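Local coordinates for hypothetical protein (Pseudomonas syringae pv. tomato, PDB 2PAG) that is of unknown function but binds calcium and belongs to the SMI1/KNR4 family of the SUKH clan, at residues A[34-45]-A[84-92]. Numbering follows the deposited sequence.
Sequences LFINIPFVFKEF and PRELIPICQ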
loop_
_atom_site.group_PDB
_atom_site.type_symbol
_atom_site.label_atom_id
_atom_site.label_comp_id
_atom_site.label_asym_id
_atom_site.label_seq_id
_atom_site.Cartn_x
_atom_site.Cartn_y
_atom_site.Cartn_z
ATOM N N LEU A 34 -0.905 -14.753 2.908
ATOM C CA LEU A 34 -1.178 -14.065 4.165
ATOM C C LEU A 34 -2.506 -14.486 4.779
ATOM O O LEU A 34 -2.878 -14.030 5.863
ATOM C CB LEU A 34 -1.162 -12.555 3.928
ATOM C CG LEU A 34 0.203 -11.986 3.530
ATOM C CD1 LEU A 34 0.028 -10.612 2.912
ATOM C CD2 LEU A 34 1.105 -11.910 4.750
ATOM N N PHE A 35 -3.211 -15.368 4.077
ATOM C CA PHE A 35 -4.511 -15.868 4.506
ATOM C C PHE A 35 -5.426 -14.712 4.877
ATOM O O PHE A 35 -6.030 -14.688 5.949
ATOM C CB PHE A 35 -4.375 -16.821 5.695
ATOM C CG PHE A 35 -5.421 -17.905 5.708
ATOM C CD1 PHE A 35 -5.375 -18.937 4.776
ATOM C CD2 PHE A 35 -6.475 -17.869 6.614
ATOM C CE1 PHE A 35 -6.364 -19.915 4.739
ATOM C CE2 PHE A 35 -7.473 -18.844 6.590
ATOM C CZ PHE A 35 -7.421 -19.872 5.651
ATOM N N ILE A 36 -5.521 -13.750 3.971
ATOM C CA ILE A 36 -6.348 -12.578 4.189
ATOM C C ILE A 36 -6.977 -12.189 2.862
ATOM O O ILE A 36 -6.548 -12.637 1.798
ATOM C CB ILE A 36 -5.498 -11.396 4.707
ATOM C CG1 ILE A 36 -6.407 -10.273 5.213
ATOM C CG2 ILE A 36 -4.604 -10.878 3.588
ATOM C CD1 ILE A 36 -7.222 -10.641 6.433
ATOM N N ASN A 37 -8.013 -11.367 2.928
ATOM C CA ASN A 37 -8.674 -10.903 1.724
ATOM C C ASN A 37 -8.298 -9.434 1.614
ATOM O O ASN A 37 -8.537 -8.665 2.544
ATOM C CB ASN A 37 -10.190 -11.061 1.861
ATOM C CG ASN A 37 -10.920 -10.858 0.550
ATOM O OD1 ASN A 37 -10.971 -9.751 0.015
ATOM N ND2 ASN A 37 -11.488 -11.936 0.021
ATOM N N ILE A 38 -7.678 -9.047 0.503
ATOM C CA ILE A 38 -7.300 -7.648 0.312
ATOM C C ILE A 38 -8.546 -6.884 -0.128
ATOM O O ILE A 38 -9.206 -7.277 -1.088
ATOM C CB ILE A 38 -6.207 -7.497 -0.771
ATOM C CG1 ILE A 38 -4.943 -8.240 -0.336
ATOM C CG2 ILE A 38 -5.905 -6.017 -1.007
ATOM C CD1 ILE A 38 -3.884 -8.331 -1.407
ATOM N N PRO A 39 -8.894 -5.792 0.580
ATOM C CA PRO A 39 -10.078 -4.997 0.233
ATOM C C PRO A 39 -10.056 -4.631 -1.251
ATOM O O PRO A 39 -8.988 -4.373 -1.804
ATOM C CB PRO A 39 -9.945 -3.775 1.144
ATOM C CG PRO A 39 -9.271 -4.334 2.352
ATOM C CD PRO A 39 -8.191 -5.205 1.734
ATOM N N PHE A 40 -11.229 -4.607 -1.884
ATOM C CA PHE A 40 -11.334 -4.301 -3.311
ATOM C C PHE A 40 -10.592 -3.061 -3.788
ATOM O O PHE A 40 -9.795 -3.146 -4.717
ATOM C CB PHE A 40 -12.800 -4.165 -3.758
ATOM C CG PHE A 40 -12.948 -3.892 -5.242
ATOM C CD1 PHE A 40 -13.009 -4.942 -6.154
ATOM C CD2 PHE A 40 -12.912 -2.588 -5.733
ATOM C CE1 PHE A 40 -13.024 -4.700 -7.527
ATOM C CE2 PHE A 40 -12.924 -2.336 -7.109
ATOM C CZ PHE A 40 -12.979 -3.396 -8.005
ATOM N N VAL A 41 -10.856 -1.903 -3.183
ATOM C CA VAL A 41 -10.191 -0.686 -3.635
ATOM C C VAL A 41 -8.679 -0.762 -3.452
ATOM O O VAL A 41 -7.932 -0.275 -4.292
ATOM C CB VAL A 41 -10.772 0.571 -2.952
ATOM C CG1 VAL A 41 -10.057 1.817 -3.443
ATOM C CG2 VAL A 41 -12.254 0.691 -3.283
ATOM N N PHE A 42 -8.229 -1.382 -2.364
ATOM C CA PHE A 42 -6.799 -1.561 -2.123
ATOM C C PHE A 42 -6.238 -2.443 -3.257
ATOM O O PHE A 42 -5.166 -2.172 -3.798
ATOM C CB PHE A 42 -6.609 -2.229 -0.751
ATOM C CG PHE A 42 -5.180 -2.292 -0.270
ATOM C CD1 PHE A 42 -4.123 -1.820 -1.039
ATOM C CD2 PHE A 42 -4.905 -2.839 0.980
ATOM C CE1 PHE A 42 -2.806 -1.897 -0.566
ATOM C CE2 PHE A 42 -3.607 -2.922 1.461
ATOM C CZ PHE A 42 -2.550 -2.449 0.686
ATOM N N LYS A 43 -6.976 -3.488 -3.625
ATOM C CA LYS A 43 -6.545 -4.375 -4.701
ATOM C C LYS A 43 -6.455 -3.587 -6.007
ATOM O O LYS A 43 -5.551 -3.796 -6.811
ATOM C CB LYS A 43 -7.539 -5.525 -4.841
ATOM C CG LYS A 43 -7.110 -6.620 -5.784
ATOM C CD LYS A 43 -7.845 -7.919 -5.471
ATOM C CE LYS A 43 -9.359 -7.742 -5.530
ATOM N NZ LYS A 43 -10.079 -9.004 -5.199
ATOM N N GLU A 44 -7.408 -2.683 -6.209
ATOM C CA GLU A 44 -7.439 -1.845 -7.402
ATOM C C GLU A 44 -6.188 -0.968 -7.439
ATOM O O GLU A 44 -5.566 -0.796 -8.483
ATOM C CB GLU A 44 -8.701 -0.984 -7.379
ATOM C CG GLU A 44 -8.892 -0.100 -8.584
ATOM C CD GLU A 44 -10.220 0.607 -8.528
ATOM O OE1 GLU A 44 -10.442 1.356 -7.554
ATOM O OE2 GLU A 44 -11.043 0.402 -9.448
ATOM N N PHE A 45 -5.821 -0.426 -6.283
ATOM C CA PHE A 45 -4.630 0.402 -6.164
ATOM C C PHE A 45 -3.404 -0.431 -6.573
ATOM O O PHE A 45 -2.587 -0.016 -7.399
ATOM C CB PHE A 45 -4.511 0.868 -4.709
ATOM C CG PHE A 45 -3.205 1.520 -4.369
ATOM C CD1 PHE A 45 -3.057 2.903 -4.459
ATOM C CD2 PHE A 45 -2.136 0.758 -3.906
ATOM C CE1 PHE A 45 -1.866 3.520 -4.086
ATOM C CE2 PHE A 45 -0.930 1.367 -3.527
ATOM C CZ PHE A 45 -0.800 2.751 -3.618
ATOM N N PRO A 84 -2.521 -4.296 14.474
ATOM C CA PRO A 84 -3.548 -5.341 14.533
ATOM C C PRO A 84 -3.537 -6.188 13.256
ATOM O O PRO A 84 -3.466 -5.644 12.157
ATOM C CB PRO A 84 -4.839 -4.539 14.682
ATOM C CG PRO A 84 -4.394 -3.350 15.477
ATOM C CD PRO A 84 -3.087 -2.979 14.825
ATOM N N ARG A 85 -3.600 -7.512 13.404
ATOM C CA ARG A 85 -3.588 -8.432 12.261
ATOM C C ARG A 85 -4.683 -8.144 11.235
ATOM O O ARG A 85 -4.523 -8.428 10.046
ATOM C CB ARG A 85 -3.735 -9.875 12.755
ATOM C CG ARG A 85 -3.794 -10.938 11.652
ATOM C CD ARG A 85 -2.463 -11.077 10.931
ATOM N NE ARG A 85 -2.274 -12.415 10.371
ATOM C CZ ARG A 85 -2.771 -12.834 9.212
ATOM N NH1 ARG A 85 -3.500 -12.022 8.462
ATOM N NH2 ARG A 85 -2.533 -14.072 8.802
ATOM N N GLU A 86 -5.796 -7.589 11.702
ATOM C CA GLU A 86 -6.933 -7.268 10.844
ATOM C C GLU A 86 -6.673 -6.097 9.893
ATOM O O GLU A 86 -7.448 -5.860 8.963
ATOM C CB GLU A 86 -8.151 -6.953 11.717
ATOM C CG GLU A 86 -7.963 -5.733 12.601
ATOM C CD GLU A 86 -9.035 -5.604 13.662
ATOM O OE1 GLU A 86 -10.234 -5.623 13.307
ATOM O OE2 GLU A 86 -8.676 -5.480 14.854
ATOM N N LEU A 87 -5.589 -5.367 10.133
ATOM C CA LEU A 87 -5.222 -4.219 9.306
ATOM C C LEU A 87 -4.079 -4.598 8.374
ATOM O O LEU A 87 -3.083 -5.182 8.812
ATOM C CB LEU A 87 -4.781 -3.048 10.195
ATOM C CG LEU A 87 -5.785 -2.524 11.226
ATOM C CD1 LEU A 87 -5.190 -1.306 11.943
ATOM C CD2 LEU A 87 -7.095 -2.153 10.525
ATOM N N ILE A 88 -4.217 -4.264 7.092
ATOM C CA ILE A 88 -3.174 -4.567 6.113
ATOM C C ILE A 88 -2.419 -3.298 5.742
ATOM O O ILE A 88 -3.000 -2.355 5.204
ATOM C CB ILE A 88 -3.754 -5.157 4.813
ATOM C CG1 ILE A 88 -4.590 -6.397 5.121
ATOM C CG2 ILE A 88 -2.615 -5.512 3.858
ATOM C CD1 ILE A 88 -5.354 -6.924 3.917
ATOM N N PRO A 89 -1.106 -3.262 6.003
ATOM C CA PRO A 89 -0.340 -2.058 5.664
ATOM C C PRO A 89 -0.365 -1.699 4.190
ATOM O O PRO A 89 -0.292 -2.571 3.328
ATOM C CB PRO A 89 1.075 -2.406 6.119
ATOM C CG PRO A 89 0.838 -3.335 7.259
ATOM C CD PRO A 89 -0.276 -4.218 6.756
ATOM N N ILE A 90 -0.489 -0.407 3.902
ATOM C CA ILE A 90 -0.439 0.047 2.526
ATOM C C ILE A 90 0.851 0.850 2.375
ATOM O O ILE A 90 1.401 0.950 1.286
ATOM C CB ILE A 90 -1.682 0.907 2.121
ATOM C CG1 ILE A 90 -1.497 1.399 0.684
ATOM C CG2 ILE A 90 -1.862 2.111 3.065
ATOM C CD1 ILE A 90 -2.732 2.051 0.082
ATOM N N CYS A 91 1.356 1.407 3.473
ATOM C CA CYS A 91 2.595 2.163 3.366
ATOM C C CYS A 91 3.298 2.411 4.687
ATOM O O CYS A 91 2.715 2.940 5.627
ATOM C CB CYS A 91 2.334 3.504 2.672
ATOM S SG CYS A 91 3.826 4.468 2.319
ATOM N N GLN A 92 4.566 2.020 4.742
ATOM C CA GLN A 92 5.370 2.241 5.936
ATOM C C GLN A 92 5.847 3.699 5.943
ATOM O O GLN A 92 6.072 4.295 4.887
ATOM C CB GLN A 92 6.582 1.311 5.921
ATOM C CG GLN A 92 7.400 1.338 7.203
ATOM C CD GLN A 92 8.672 0.523 7.096
ATOM O OE1 GLN A 92 8.746 -0.437 6.324
ATOM N NE2 GLN A 92 9.685 0.892 7.888
#
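Leu34 O, the carbonyl at the end of helix 24-34, receives both terminal nitrogens of Arg85. The Arg85 NH2 to Leu34 O bond is 3.0 Å long and somewhat bent, 143° at the hydrogen, and NH2 stands tilted out of the carbonyl plane; the second bond, from NH1, is weak. A bend at chi2 (68°) in the Arg85 chain brings the guanidinium to this carbonyl. There Phe35, with positive phi, closes the helix as the C-prime residue of a Schellman motif; the arginine thus meets a carbonyl at a helix C-terminus, where the dipole probably favours a positive charge.

Deeper in, the contact is apolar. Ile88 reaches with CD1 against the linker 36-39: it lies 3.7 Å from Ile36 CG1 and 4.0 Å from Pro39 CD. The other branch, Ile88 CG2, packs 3.7 Å from Phe42 CE2. With CG anti to the backbone N (chi1 -171°), Phe42 points its ring end at the strand, where Pro89 O lies near the ring plane, 3.5 Å from Phe42 CZ; this buried oxygen has no hydrogen-bond partner in the model. Ile90 and Phe42 pass each other in opposite directions, Ile90 CG1 3.8 Å from Phe42 CE1; Ile90 CD1 then sits over the centre of one Phe45 face, a CH-pi contact of 4.1 Å to the centroid.

Helix 40-49 and the linker before it thus pack against edge strand 88-93 of the antiparallel sheet. Phe42 also touches Val100 on neighbouring strand 96-100, Val124 of helix 124-132 meets both Phe45 and Ile90, and Trp79 of helix 71-81 makes a cation-pi contact with Arg85.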